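Cysteine desulfurase (Thermococcus onnurineus, PDB 5B89) probably uses pyridoxal 5'-phosphate to remove sulfur from L-cysteine, passing it to a sulfur carrier and releasing L-alanine. Local coordinates at residues B[64-68]-B[288-292]; B[261-266]-B[282-287]; B[345-350]-B[388-394]. One frame throughout, in Å; residues are numbered along the deposited sequence.

Contact 1 (B[64-68]-B[288-292]). With PLP (pyridoxal-5'-phosphate), chain D.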
ATOM      1  N   ARG B  64      -1.577 -18.960  -1.479  1.00 13.39           N
ATOM      2  CA  ARG B  64      -1.527 -17.929  -0.496  1.00 12.16           C
ATOM      3  C   ARG B  64      -0.453 -18.120   0.546  1.00 14.06           C
ATOM      4  O   ARG B  64      -0.477 -19.067   1.296  1.00 15.60           O
ATOM      5  CB  ARG B  64      -2.929 -17.817   0.144  1.00 13.14           C
ATOM      6  CG  ARG B  64      -3.094 -16.680   1.122  1.00 14.43           C
ATOM      7  CD  ARG B  64      -3.063 -15.279   0.540  1.00 13.24           C
ATOM      8  NE  ARG B  64      -3.512 -14.413   1.603  1.00 12.80           N
ATOM      9  CZ  ARG B  64      -2.766 -13.743   2.445  1.00 11.59           C
ATOM     10  NH1 ARG B  64      -3.342 -13.181   3.476  1.00 12.66           N
ATOM     11  NH2 ARG B  64      -1.484 -13.608   2.267  1.00 13.88           N
ATOM     12  N   ALA B  65       0.464 -17.172   0.602  1.00 12.71           N
ATOM     13  CA  ALA B  65       1.516 -17.196   1.560  1.00 11.62           C
ATOM     14  C   ALA B  65       2.285 -15.913   1.499  1.00 12.63           C
ATOM     15  O   ALA B  65       2.099 -15.203   0.619  1.00 12.36           O
ATOM     16  CB  ALA B  65       2.461 -18.361   1.261  1.00 12.59           C
ATOM     17  N   ASN B  66       3.146 -15.721   2.476  1.00 12.63           N
ATOM     18  CA  ASN B  66       4.033 -14.601   2.545  1.00 12.54           C
ATOM     19  C   ASN B  66       5.289 -14.954   1.711  1.00 15.13           C
ATOM     20  O   ASN B  66       5.497 -16.067   1.388  1.00 15.40           O
ATOM     21  CB  ASN B  66       4.370 -14.176   3.978  1.00 13.23           C
ATOM     22  CG  ASN B  66       4.561 -12.680   4.095  1.00 13.73           C
ATOM     23  OD1 ASN B  66       5.098 -12.066   3.201  1.00 13.48           O
ATOM     24  ND2 ASN B  66       4.186 -12.127   5.195  1.00 13.30           N
ATOM     25  N   VAL B  67       6.084 -13.957   1.383  1.00 13.84           N
ATOM     26  CA  VAL B  67       7.232 -14.180   0.544  1.00 15.12           C
ATOM     27  C   VAL B  67       8.503 -14.326   1.321  1.00 21.80           C
ATOM     28  O   VAL B  67       8.512 -14.956   2.323  1.00 24.23           O
ATOM     29  CB  VAL B  67       7.314 -13.094  -0.533  1.00 12.21           C
ATOM     30  CG1 VAL B  67       6.145 -13.231  -1.454  1.00 14.19           C
ATOM     31  CG2 VAL B  67       7.278 -11.690   0.043  1.00 14.51           C
ATOM     32  N   HIS B  68       9.580 -13.792   0.825  1.00 20.47           N
ATOM     33  CA  HIS B  68      10.854 -13.878   1.534  1.00 27.57           C
ATOM     34  C   HIS B  68      11.410 -15.273   1.721  1.00 28.19           C
ATOM     35  O   HIS B  68      12.003 -15.553   2.728  1.00 30.99           O
ATOM     36  CB  HIS B  68      10.821 -13.133   2.862  1.00 32.98           C
ATOM     37  CG  HIS B  68      10.760 -11.641   2.697  1.00 41.48           C
ATOM     38  ND1 HIS B  68      11.842 -10.880   2.305  1.00 49.91           N
ATOM     39  CD2 HIS B  68       9.726 -10.782   2.826  1.00 45.29           C
ATOM     40  CE1 HIS B  68      11.477  -9.615   2.223  1.00 53.29           C
ATOM     41  NE2 HIS B  68      10.191  -9.537   2.519  1.00 48.02           N
ATOM     42  N   THR B 288       5.471  -6.766   4.895  1.00 11.72           N
ATOM     43  CA  THR B 288       4.901  -7.582   3.895  1.00 11.32           C
ATOM     44  C   THR B 288       4.400  -6.770   2.729  1.00  9.69           C
ATOM     45  O   THR B 288       3.577  -5.896   2.882  1.00 10.62           O
ATOM     46  CB  THR B 288       3.687  -8.373   4.460  1.00 10.05           C
ATOM     47  OG1 THR B 288       4.139  -9.146   5.608  1.00 11.46           O
ATOM     48  CG2 THR B 288       3.007  -9.257   3.483  1.00 10.92           C
ATOM     49  N   PRO B 289       4.925  -6.997   1.495  1.00 11.62           N
ATOM     50  CA  PRO B 289       4.397  -6.290   0.357  1.00 11.53           C
ATOM     51  C   PRO B 289       3.011  -6.545  -0.013  1.00 11.52           C
ATOM     52  O   PRO B 289       2.448  -7.544   0.481  1.00 10.91           O
ATOM     53  CB  PRO B 289       5.354  -6.620  -0.786  1.00 13.50           C
ATOM     54  CG  PRO B 289       6.251  -7.636  -0.214  1.00 16.67           C
ATOM     55  CD  PRO B 289       5.889  -8.035   1.154  1.00 13.14           C
ATOM     56  N   ASN B 290       2.417  -5.761  -0.927  1.00 10.17           N
ATOM     57  CA  ASN B 290       1.167  -6.136  -1.470  1.00 10.18           C
ATOM     58  C   ASN B 290       1.358  -7.193  -2.535  1.00  9.63           C
ATOM     59  O   ASN B 290       1.371  -6.914  -3.752  1.00 10.24           O
ATOM     60  CB  ASN B 290       0.451  -4.959  -2.065  1.00  9.97           C
ATOM     61  CG  ASN B 290      -0.905  -5.256  -2.476  1.00  9.95           C
ATOM     62  OD1 ASN B 290      -1.368  -6.382  -2.402  1.00 10.66           O
ATOM     63  ND2 ASN B 290      -1.668  -4.217  -2.979  1.00 11.14           N
ATOM     64  N   ILE B 291       1.525  -8.442  -2.058  1.00  9.56           N
ATOM     65  CA  ILE B 291       1.859  -9.551  -2.940  1.00  9.33           C
ATOM     66  C   ILE B 291       0.774  -9.744  -3.982  1.00  9.96           C
ATOM     67  O   ILE B 291       0.997  -9.866  -5.207  1.00  9.74           O
ATOM     68  CB  ILE B 291       2.057 -10.824  -2.116  1.00 11.26           C
ATOM     69  CG1 ILE B 291       3.158 -10.585  -1.144  1.00 11.38           C
ATOM     70  CG2 ILE B 291       2.306 -12.036  -3.025  1.00 10.89           C
ATOM     71  CD1 ILE B 291       3.099 -11.542   0.035  1.00 12.34           C
ATOM     72  N   GLY B 292      -0.508  -9.761  -3.594  1.00  9.57           N
ATOM     73  CA  GLY B 292      -1.592  -9.912  -4.501  1.00  9.64           C
ATOM     74  C   GLY B 292      -1.659  -8.813  -5.530  1.00  9.10           C
ATOM     75  O   GLY B 292      -1.996  -9.056  -6.663  1.00 11.17           O
TER
HETATM   76  N1  PLP D 401       4.985  -6.659  14.172  1.00 24.68           N
HETATM   77  C2  PLP D 401       4.609  -7.885  14.480  1.00 26.06           C
HETATM   78  C2A PLP D 401       4.443  -8.235  15.960  1.00 25.98           C
HETATM   79  C3  PLP D 401       4.356  -8.885  13.435  1.00 30.63           C
HETATM   80  O3  PLP D 401       3.949 -10.140  13.690  1.00 32.10           O
HETATM   81  C4  PLP D 401       4.469  -8.390  12.051  1.00 25.63           C
HETATM   82  C4A PLP D 401       4.218  -9.285  10.847  1.00 36.30           C
HETATM   83  C5  PLP D 401       4.855  -6.995  11.885  1.00 24.25           C
HETATM   84  C6  PLP D 401       5.075  -6.153  12.922  1.00 24.24           C
HETATM   85  C5A PLP D 401       4.963  -6.483  10.467  1.00 24.15           C
HETATM   86  O4P PLP D 401       3.688  -6.815   9.748  1.00 18.03           O
HETATM   87  P   PLP D 401       3.713  -6.464   8.190  1.00 12.98           P
HETATM   88  O1P PLP D 401       4.735  -7.442   7.613  1.00 17.33           O
HETATM   89  O2P PLP D 401       4.219  -5.135   8.054  1.00 12.05           O
HETATM   90  O3P PLP D 401       2.385  -6.773   7.708  1.00 16.45           O

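Contact 2 (B[261-266]-B[282-287]). With PLP (pyridoxal-5'-phosphate), chain D.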
ATOM      1  N   LEU B 261      11.202   4.195   4.646  1.00 12.93           N
ATOM      2  CA  LEU B 261      10.449   3.189   5.405  1.00 13.26           C
ATOM      3  C   LEU B 261      11.353   1.985   5.625  1.00 13.11           C
ATOM      4  O   LEU B 261      11.850   1.328   4.666  1.00 14.51           O
ATOM      5  CB  LEU B 261       9.172   2.743   4.699  1.00 15.88           C
ATOM      6  CG  LEU B 261       8.246   3.861   4.243  1.00 15.32           C
ATOM      7  CD1 LEU B 261       7.105   3.318   3.424  1.00 16.86           C
ATOM      8  CD2 LEU B 261       7.751   4.702   5.371  1.00 16.74           C
ATOM      9  N   ILE B 262      11.598   1.625   6.910  1.00 10.55           N
ATOM     10  CA  ILE B 262      12.513   0.556   7.291  1.00 12.51           C
ATOM     11  C   ILE B 262      11.916  -0.401   8.274  1.00 13.28           C
ATOM     12  O   ILE B 262      11.006  -0.036   9.026  1.00 13.87           O
ATOM     13  CB  ILE B 262      13.861   1.096   7.810  1.00 12.92           C
ATOM     14  CG1 ILE B 262      13.664   1.935   9.055  1.00 14.69           C
ATOM     15  CG2 ILE B 262      14.616   1.807   6.662  1.00 14.60           C
ATOM     16  CD1 ILE B 262      15.027   2.341   9.688  1.00 15.78           C
ATOM     17  N   GLY B 263      12.373  -1.657   8.285  1.00 13.53           N
ATOM     18  CA  GLY B 263      11.819  -2.646   9.211  1.00 14.76           C
ATOM     19  C   GLY B 263      11.909  -4.016   8.664  1.00 15.33           C
ATOM     20  O   GLY B 263      12.941  -4.384   7.970  1.00 14.57           O
ATOM     21  N   GLY B 264      10.897  -4.861   8.889  1.00 15.15           N
ATOM     22  CA  GLY B 264      10.946  -6.230   8.396  1.00 15.67           C
ATOM     23  C   GLY B 264      11.197  -6.268   6.909  1.00 16.84           C
ATOM     24  O   GLY B 264      10.679  -5.469   6.135  1.00 15.45           O
ATOM     25  N   GLY B 265      12.086  -7.161   6.520  1.00 13.86           N
ATOM     26  CA  GLY B 265      12.481  -7.415   5.135  1.00 15.00           C
ATOM     27  C   GLY B 265      13.538  -6.450   4.604  1.00 14.85           C
ATOM     28  O   GLY B 265      14.005  -6.714   3.469  1.00 18.81           O
ATOM     29  N   THR B 266      13.958  -5.453   5.342  1.00 13.92           N
ATOM     30  CA  THR B 266      14.883  -4.477   4.874  1.00 14.03           C
ATOM     31  C   THR B 266      16.331  -4.703   5.353  1.00 16.18           C
ATOM     32  O   THR B 266      17.170  -3.904   5.060  1.00 16.33           O
ATOM     33  CB  THR B 266      14.477  -3.029   5.120  1.00 15.00           C
ATOM     34  OG1 THR B 266      14.632  -2.697   6.518  1.00 15.47           O
ATOM     35  CG2 THR B 266      13.090  -2.787   4.637  1.00 15.96           C
ATOM     36  N   GLU B 282      14.903  -4.981  -1.857  1.00 13.44           N
ATOM     37  CA  GLU B 282      14.331  -5.251  -0.510  1.00 15.09           C
ATOM     38  C   GLU B 282      14.720  -4.225   0.478  1.00 14.19           C
ATOM     39  O   GLU B 282      13.942  -3.992   1.461  1.00 14.55           O
ATOM     40  CB  GLU B 282      14.785  -6.627  -0.026  1.00 17.96           C
ATOM     41  CG  GLU B 282      14.170  -7.766  -0.768  1.00 23.51           C
ATOM     42  CD  GLU B 282      14.843  -8.080  -2.127  1.00 31.69           C
ATOM     43  OE1 GLU B 282      15.951  -7.522  -2.420  1.00 28.56           O
ATOM     44  OE2 GLU B 282      14.274  -8.908  -2.891  1.00 51.98           O
ATOM     45  N   ARG B 283      15.847  -3.485   0.342  1.00 13.45           N
ATOM     46  CA  ARG B 283      16.233  -2.405   1.204  1.00 15.16           C
ATOM     47  C   ARG B 283      15.107  -1.373   1.366  1.00 13.38           C
ATOM     48  O   ARG B 283      15.060  -0.667   2.354  1.00 14.68           O
ATOM     49  CB  ARG B 283      17.503  -1.684   0.626  1.00 17.18           C
ATOM     50  CG  ARG B 283      18.050  -0.575   1.441  1.00 18.05           C
ATOM     51  CD  ARG B 283      19.238   0.182   0.798  1.00 22.66           C
ATOM     52  NE  ARG B 283      20.345  -0.696   0.656  1.00 25.47           N
ATOM     53  CZ  ARG B 283      21.460  -0.332  -0.009  1.00 29.62           C
ATOM     54  NH1 ARG B 283      21.512   0.860  -0.613  1.00 30.76           N
ATOM     55  NH2 ARG B 283      22.493  -1.164  -0.089  1.00 28.95           N
ATOM     56  N   PHE B 284      14.292  -1.243   0.308  1.00 13.20           N
ATOM     57  CA  PHE B 284      13.272  -0.176   0.227  1.00 14.53           C
ATOM     58  C   PHE B 284      11.878  -0.630   0.589  1.00 15.85           C
ATOM     59  O   PHE B 284      10.982   0.244   0.603  1.00 17.68           O
ATOM     60  CB  PHE B 284      13.379   0.452  -1.185  1.00 15.35           C
ATOM     61  CG  PHE B 284      14.744   0.992  -1.487  1.00 16.71           C
ATOM     62  CD1 PHE B 284      15.279   1.925  -0.705  1.00 19.29           C
ATOM     63  CD2 PHE B 284      15.464   0.546  -2.545  1.00 15.62           C
ATOM     64  CE1 PHE B 284      16.561   2.408  -0.961  1.00 21.00           C
ATOM     65  CE2 PHE B 284      16.739   1.086  -2.845  1.00 17.41           C
ATOM     66  CZ  PHE B 284      17.271   1.984  -2.025  1.00 19.22           C
ATOM     67  N   GLU B 285      11.664  -1.930   0.805  1.00 13.62           N
ATOM     68  CA  GLU B 285      10.345  -2.472   0.950  1.00 13.47           C
ATOM     69  C   GLU B 285      10.131  -2.977   2.397  1.00 12.40           C
ATOM     70  O   GLU B 285      10.504  -4.104   2.693  1.00 15.97           O
ATOM     71  CB  GLU B 285      10.104  -3.581  -0.036  1.00 14.95           C
ATOM     72  CG  GLU B 285      10.094  -3.111  -1.460  1.00 15.40           C
ATOM     73  CD  GLU B 285       9.700  -4.175  -2.468  1.00 15.61           C
ATOM     74  OE1 GLU B 285       9.660  -5.464  -2.247  1.00 15.74           O
ATOM     75  OE2 GLU B 285       9.408  -3.761  -3.631  1.00 12.34           O
ATOM     76  N   ALA B 286       9.516  -2.132   3.209  1.00 12.45           N
ATOM     77  CA  ALA B 286       9.361  -2.459   4.613  1.00 11.93           C
ATOM     78  C   ALA B 286       8.058  -3.232   4.850  1.00 11.91           C
ATOM     79  O   ALA B 286       7.009  -2.784   4.373  1.00 13.42           O
ATOM     80  CB  ALA B 286       9.362  -1.180   5.398  1.00 12.76           C
ATOM     81  N   GLY B 287       8.168  -4.393   5.447  1.00 11.40           N
ATOM     82  CA  GLY B 287       6.995  -5.193   5.816  1.00 11.39           C
ATOM     83  C   GLY B 287       6.475  -5.986   4.687  1.00 12.71           C
ATOM     84  O   GLY B 287       6.977  -5.921   3.511  1.00 14.19           O
TER
HETATM   85  N1  PLP D 401       4.985  -6.659  14.172  1.00 24.68           N
HETATM   86  C2  PLP D 401       4.609  -7.885  14.480  1.00 26.06           C
HETATM   87  C2A PLP D 401       4.443  -8.235  15.960  1.00 25.98           C
HETATM   88  C3  PLP D 401       4.356  -8.885  13.435  1.00 30.63           C
HETATM   89  O3  PLP D 401       3.949 -10.140  13.690  1.00 32.10           O
HETATM   90  C4  PLP D 401       4.469  -8.390  12.051  1.00 25.63           C
HETATM   91  C4A PLP D 401       4.218  -9.285  10.847  1.00 36.30           C
HETATM   92  C5  PLP D 401       4.855  -6.995  11.885  1.00 24.25           C
HETATM   93  C6  PLP D 401       5.075  -6.153  12.922  1.00 24.24           C
HETATM   94  C5A PLP D 401       4.963  -6.483  10.467  1.00 24.15           C
HETATM   95  O4P PLP D 401       3.688  -6.815   9.748  1.00 18.03           O
HETATM   96  P   PLP D 401       3.713  -6.464   8.190  1.00 12.98           P
HETATM   97  O1P PLP D 401       4.735  -7.442   7.613  1.00 17.33           O
HETATM   98  O2P PLP D 401       4.219  -5.135   8.054  1.00 12.05           O
HETATM   99  O3P PLP D 401       2.385  -6.773   7.708  1.00 16.45           O
HETATM  100  O   HOH W   1      11.965   2.595   2.143  1.00 16.79           O

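Contact 3 (B[345-350]-B[388-394]). With ALA (alanine), chain H.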
ATOM      1  N   GLY B 345      -5.323  10.861 -23.865  1.00 12.52           N
ATOM      2  CA  GLY B 345      -6.717  10.469 -23.836  1.00 12.01           C
ATOM      3  C   GLY B 345      -7.534  11.058 -22.738  1.00 13.54           C
ATOM      4  O   GLY B 345      -8.147  10.374 -22.001  1.00 13.60           O
ATOM      5  N   VAL B 346      -7.476  12.360 -22.646  1.00 13.54           N
ATOM      6  CA  VAL B 346      -8.110  13.151 -21.638  1.00 14.19           C
ATOM      7  C   VAL B 346      -8.689  14.403 -22.279  1.00 16.16           C
ATOM      8  O   VAL B 346      -7.952  15.098 -22.910  1.00 17.56           O
ATOM      9  CB  VAL B 346      -7.080  13.637 -20.597  1.00 16.72           C
ATOM     10  CG1 VAL B 346      -7.733  14.469 -19.523  1.00 18.80           C
ATOM     11  CG2 VAL B 346      -6.350  12.447 -19.970  1.00 18.72           C
ATOM     12  N   VAL B 347      -9.991  14.648 -22.116  1.00 14.45           N
ATOM     13  CA  VAL B 347     -10.598  15.903 -22.630  1.00 14.95           C
ATOM     14  C   VAL B 347     -11.341  16.545 -21.503  1.00 13.71           C
ATOM     15  O   VAL B 347     -12.418  16.049 -21.040  1.00 13.97           O
ATOM     16  CB  VAL B 347     -11.541  15.558 -23.791  1.00 16.02           C
ATOM     17  CG1 VAL B 347     -12.141  16.890 -24.272  1.00 17.13           C
ATOM     18  CG2 VAL B 347     -10.812  14.866 -24.921  1.00 18.00           C
ATOM     19  N   SER B 348     -10.838  17.664 -20.984  1.00 13.69           N
ATOM     20  CA  SER B 348     -11.480  18.515 -20.038  1.00 14.76           C
ATOM     21  C   SER B 348     -12.200  19.596 -20.823  1.00 15.28           C
ATOM     22  O   SER B 348     -11.721  20.093 -21.849  1.00 15.12           O
ATOM     23  CB  SER B 348     -10.448  19.253 -19.079  1.00 16.90           C
ATOM     24  OG  SER B 348     -10.131  18.422 -17.971  1.00 19.20           O
ATOM     25  N   PHE B 349     -13.385  19.917 -20.330  1.00 14.66           N
ATOM     26  CA  PHE B 349     -14.255  20.887 -20.949  1.00 16.06           C
ATOM     27  C   PHE B 349     -15.177  21.501 -19.915  1.00 17.05           C
ATOM     28  O   PHE B 349     -15.210  21.112 -18.786  1.00 15.43           O
ATOM     29  CB  PHE B 349     -15.091  20.250 -22.078  1.00 16.49           C
ATOM     30  CG  PHE B 349     -15.990  19.127 -21.641  1.00 17.93           C
ATOM     31  CD1 PHE B 349     -15.500  17.880 -21.491  1.00 16.07           C
ATOM     32  CD2 PHE B 349     -17.341  19.320 -21.458  1.00 17.32           C
ATOM     33  CE1 PHE B 349     -16.297  16.854 -21.092  1.00 19.47           C
ATOM     34  CE2 PHE B 349     -18.150  18.295 -21.065  1.00 17.53           C
ATOM     35  CZ  PHE B 349     -17.635  17.055 -20.888  1.00 19.69           C
ATOM     36  N   ASN B 350     -15.907  22.505 -20.377  1.00 18.86           N
ATOM     37  CA  ASN B 350     -16.916  23.153 -19.559  1.00 17.24           C
ATOM     38  C   ASN B 350     -18.084  23.589 -20.432  1.00 18.78           C
ATOM     39  O   ASN B 350     -17.935  23.845 -21.563  1.00 18.61           O
ATOM     40  CB  ASN B 350     -16.403  24.384 -18.808  1.00 17.32           C
ATOM     41  CG  ASN B 350     -15.855  24.065 -17.443  1.00 17.66           C
ATOM     42  OD1 ASN B 350     -16.459  23.415 -16.660  1.00 19.34           O
ATOM     43  ND2 ASN B 350     -14.702  24.565 -17.177  1.00 17.76           N
ATOM     44  N   GLY B 388     -12.893  24.652 -12.100  1.00 22.12           N
ATOM     45  CA  GLY B 388     -12.773  23.254 -12.379  1.00 21.41           C
ATOM     46  C   GLY B 388     -13.285  22.956 -13.769  1.00 19.00           C
ATOM     47  O   GLY B 388     -13.609  23.830 -14.495  1.00 19.86           O
ATOM     48  N   THR B 389     -13.314  21.680 -14.106  1.00 18.78           N
ATOM     49  CA  THR B 389     -13.746  21.238 -15.402  1.00 17.43           C
ATOM     50  C   THR B 389     -14.494  19.924 -15.318  1.00 16.15           C
ATOM     51  O   THR B 389     -14.513  19.295 -14.308  1.00 15.45           O
ATOM     52  CB  THR B 389     -12.540  20.957 -16.365  1.00 20.30           C
ATOM     53  OG1 THR B 389     -11.818  19.822 -15.919  1.00 17.90           O
ATOM     54  CG2 THR B 389     -11.583  22.099 -16.456  1.00 19.88           C
ATOM     55  N   VAL B 390     -15.103  19.570 -16.428  1.00 15.40           N
ATOM     56  CA  VAL B 390     -15.698  18.278 -16.631  1.00 14.37           C
ATOM     57  C   VAL B 390     -14.601  17.538 -17.385  1.00 13.85           C
ATOM     58  O   VAL B 390     -13.959  18.106 -18.204  1.00 15.44           O
ATOM     59  CB  VAL B 390     -16.986  18.297 -17.476  1.00 15.54           C
ATOM     60  CG1 VAL B 390     -17.635  16.932 -17.366  1.00 16.12           C
ATOM     61  CG2 VAL B 390     -17.932  19.340 -16.934  1.00 17.42           C
ATOM     62  N   ARG B 391     -14.389  16.275 -17.062  1.00 13.95           N
ATOM     63  CA  ARG B 391     -13.279  15.523 -17.691  1.00 14.56           C
ATOM     64  C   ARG B 391     -13.725  14.157 -18.131  1.00 13.35           C
ATOM     65  O   ARG B 391     -14.124  13.329 -17.314  1.00 14.72           O
ATOM     66  CB  ARG B 391     -12.062  15.374 -16.730  1.00 15.70           C
ATOM     67  CG  ARG B 391     -10.808  14.761 -17.318  1.00 14.72           C
ATOM     68  CD  ARG B 391      -9.817  14.539 -16.183  1.00 15.28           C
ATOM     69  NE  ARG B 391     -10.229  13.456 -15.296  1.00 14.16           N
ATOM     70  CZ  ARG B 391      -9.700  13.163 -14.153  1.00 15.41           C
ATOM     71  NH1 ARG B 391      -8.679  13.875 -13.712  1.00 17.44           N
ATOM     72  NH2 ARG B 391     -10.132  12.170 -13.367  1.00 15.98           N
ATOM     73  N   ALA B 392     -13.609  13.939 -19.423  1.00 13.12           N
ATOM     74  CA  ALA B 392     -13.860  12.646 -20.027  1.00 12.36           C
ATOM     75  C   ALA B 392     -12.477  12.084 -20.371  1.00 13.90           C
ATOM     76  O   ALA B 392     -11.704  12.741 -20.945  1.00 15.24           O
ATOM     77  CB  ALA B 392     -14.705  12.758 -21.264  1.00 14.71           C
ATOM     78  N   SER B 393     -12.188  10.871 -19.978  1.00 12.40           N
ATOM     79  CA  SER B 393     -10.899  10.271 -20.198  1.00 14.33           C
ATOM     80  C   SER B 393     -11.095   8.825 -20.587  1.00 12.95           C
ATOM     81  O   SER B 393     -11.980   8.158 -20.132  1.00 14.69           O
ATOM     82  CB  SER B 393     -10.018  10.402 -18.974  1.00 14.85           C
ATOM     83  OG  SER B 393     -10.658   9.893 -17.896  1.00 13.95           O
ATOM     84  N   PHE B 394     -10.215   8.387 -21.453  1.00 10.96           N
ATOM     85  CA  PHE B 394     -10.323   7.129 -22.125  1.00 10.53           C
ATOM     86  C   PHE B 394      -9.266   6.061 -21.944  1.00 11.09           C
ATOM     87  O   PHE B 394      -8.210   6.323 -21.483  1.00 12.78           O
ATOM     88  CB  PHE B 394     -10.326   7.444 -23.636  1.00 11.94           C
ATOM     89  CG  PHE B 394     -11.285   8.533 -24.066  1.00 12.60           C
ATOM     90  CD1 PHE B 394     -12.636   8.396 -23.931  1.00 13.05           C
ATOM     91  CD2 PHE B 394     -10.801   9.674 -24.687  1.00 14.26           C
ATOM     92  CE1 PHE B 394     -13.489   9.396 -24.350  1.00 13.95           C
ATOM     93  CE2 PHE B 394     -11.643  10.669 -25.096  1.00 13.68           C
ATOM     94  CZ  PHE B 394     -12.989  10.527 -24.932  1.00 14.26           C
TER
HETATM   95  N   ALA H 401      -4.819  11.289 -10.881  1.00 34.80           N
HETATM   96  CA  ALA H 401      -6.318  10.934 -10.764  1.00 35.96           C
HETATM   97  C   ALA H 401      -7.357  12.054 -11.013  1.00 30.14           C
HETATM   98  O   ALA H 401      -6.940  13.045 -11.659  1.00 27.35           O
HETATM   99  CB  ALA H 401      -6.757  10.248  -9.455  1.00 37.18           C
HETATM  100  OXT ALA H 401      -8.611  12.008 -10.728  1.00 37.63           O
HETATM  101  O   HOH W   2      -6.765   8.356 -20.201  1.00 20.51           O

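Contact 1 (B[64-68]-B[288-292])
At the phosphate end of a cofactor site shared between subunits, Asn-66 and Thr-288 meet side chain to side chain. ND2 of Asn-66 donates to OG1 of Thr-288 at 3.0 Å, the acceptor lying nearly in the amide plane and the bond close to straight (166°). OG1 in turn donates a hydrogen bond to O1P of the cofactor, 2.7 Å away. With chi1 at -57° this hydroxyl sits beside the backbone N, and Thr-288 N reaches the same O1P at 2.9 Å, making a two-pronged grip on one phosphate oxygen. The Asn-66 amide is itself fixed in rotation: OD1 accepts from Val-67 N at 2.8 Å, on a lone pair in the carbonyl plane, while ND2 also bonds to Ala-44 O of the second subunit.

Next to the Asn-66 amide the contact turns apolar. Val-67 straddles two partners: CG1 meets CD1 of Ile-291 tip to tip at 3.8 Å, and CG2 touches the ring of Pro-289 at CD, 4.1 Å away. Tyr-82 of helix 73-93 packs on Val-67 and Pro-289. Asn-290 N-caps helix 291-307, its OD1 taking Gly-293 N.

Ser-107, Gln-213, Ser-233 and His-235 of the second subunit also hydrogen-bond the cofactor, the intersubunit arrangement familiar from class-V enzymes of PLP fold type I, in which one subunit lends a phosphate ligand to the other.

Contact 2 (B[261-266]-B[282-287])
Gly-264 and Gly-287 join the two loops through a single direct hydrogen bond, Gly-287 N to Gly-264 O, 2.8 Å long and almost straight at 176°. A water adds a second polar link, accepting from Leu-261 N and donating to Phe-284 O.

Within the loop 261-266, a type II turn from Gly-263 to Thr-266 is closed twice over. Thr-266 N donates to Gly-263 O. Thr-266 OG1, which a chi1 of 74° swings back over the turn, reaches Gly-263 O at 2.8 Å.

Otherwise methyl groups pack mainly against main chain. CB of Ala-286 rests 3.6 Å from Leu-261 O and 4.0 Å from Leu-261 CB. CG2 of Thr-266 lies 3.5 Å from both Glu-282 O and Glu-285 O.

Larger polar ends turn elsewhere: Glu-285 forms a salt bridge with Arg-86 and is hydrogen-bonded to Tyr-82 OH, and Arg-283 NE bonds to Thr-278 O. Asn-111, Ser-136 and Asn-105 of the second subunit bond to Ile-262 O, Gly-264 N and Ala-286 O.

Gly-287, lacking a side chain, places CA 3.6 Å from PLP O2P. Mainly main-chain contacts hold the glycine-rich loop 261-266 closely on 282-287, consistent with close approach to the phosphate.

Contact 3 (B[345-350]-B[388-394])
Val-346 lays CG1 3.8 Å from CG of Arg-391 where strands 346-349 and 389-393 run antiparallel in the four-stranded mixed sheet. The stem of Arg-391 leaves the strand extended, bends at chi3 (71°) and delivers its guanidinium to the bound alanine. NH1 bonds to alanine O at 2.8 Å, which approaches at the guanidinium edge, and NH2 to OXT at 3.1 Å, a paired grip on the carboxylate. Asn-185 O takes a further bond from NH1, helping to position the group.

Ser-348 flanks the same stem on this face, with its OG 3.0 Å from Thr-389 OG1; Ser-348 OG is hydrogen-bonded to Ala-186 O and Thr-389 OG1 to His-375 NE2. In the backbone that carries the arginine, the pairs Val-347 with Ala-392 and Phe-349 with Val-390 are doubly hydrogen-bonded.

The reverse face is apolar. Phe-349, folded back over the neighbouring strand by a chi1 of 60°, receives CB of Val-390 over one ring face in a CH-pi contact, 3.8 Å from the centroid. Helix 309-329 covers this side through Leu-327, and helix 356-365 packs on Val-390. Where strand 346-349 ends, Asn-350 ND2 donates to Gly-388 O at 3.0 Å, in the plane of both the amide and the carbonyl.

Overall arrangement
All three contacts are buried, yet they serve different active sites. Contacts 1 and 2 touch through His-68 and Gly-265, with centres 13 Å apart; both lie against the second subunit and approach the phosphate of the cofactor held there. They continue into each other along the chain, since 282-287 runs straight into 288-292. Contact 3 lies on the opposite side of the chain's centre, about 37 and 39 Å away between centres, and grips alanine within its own subunit. Chemistry follows place: contact 1 brings side-chain and backbone donors to the phosphate, contact 2 joins irregular loops through backbone and water, and contact 3 relies on regular strand pairing between a largely polar face that carries Arg-391 and an apolar one.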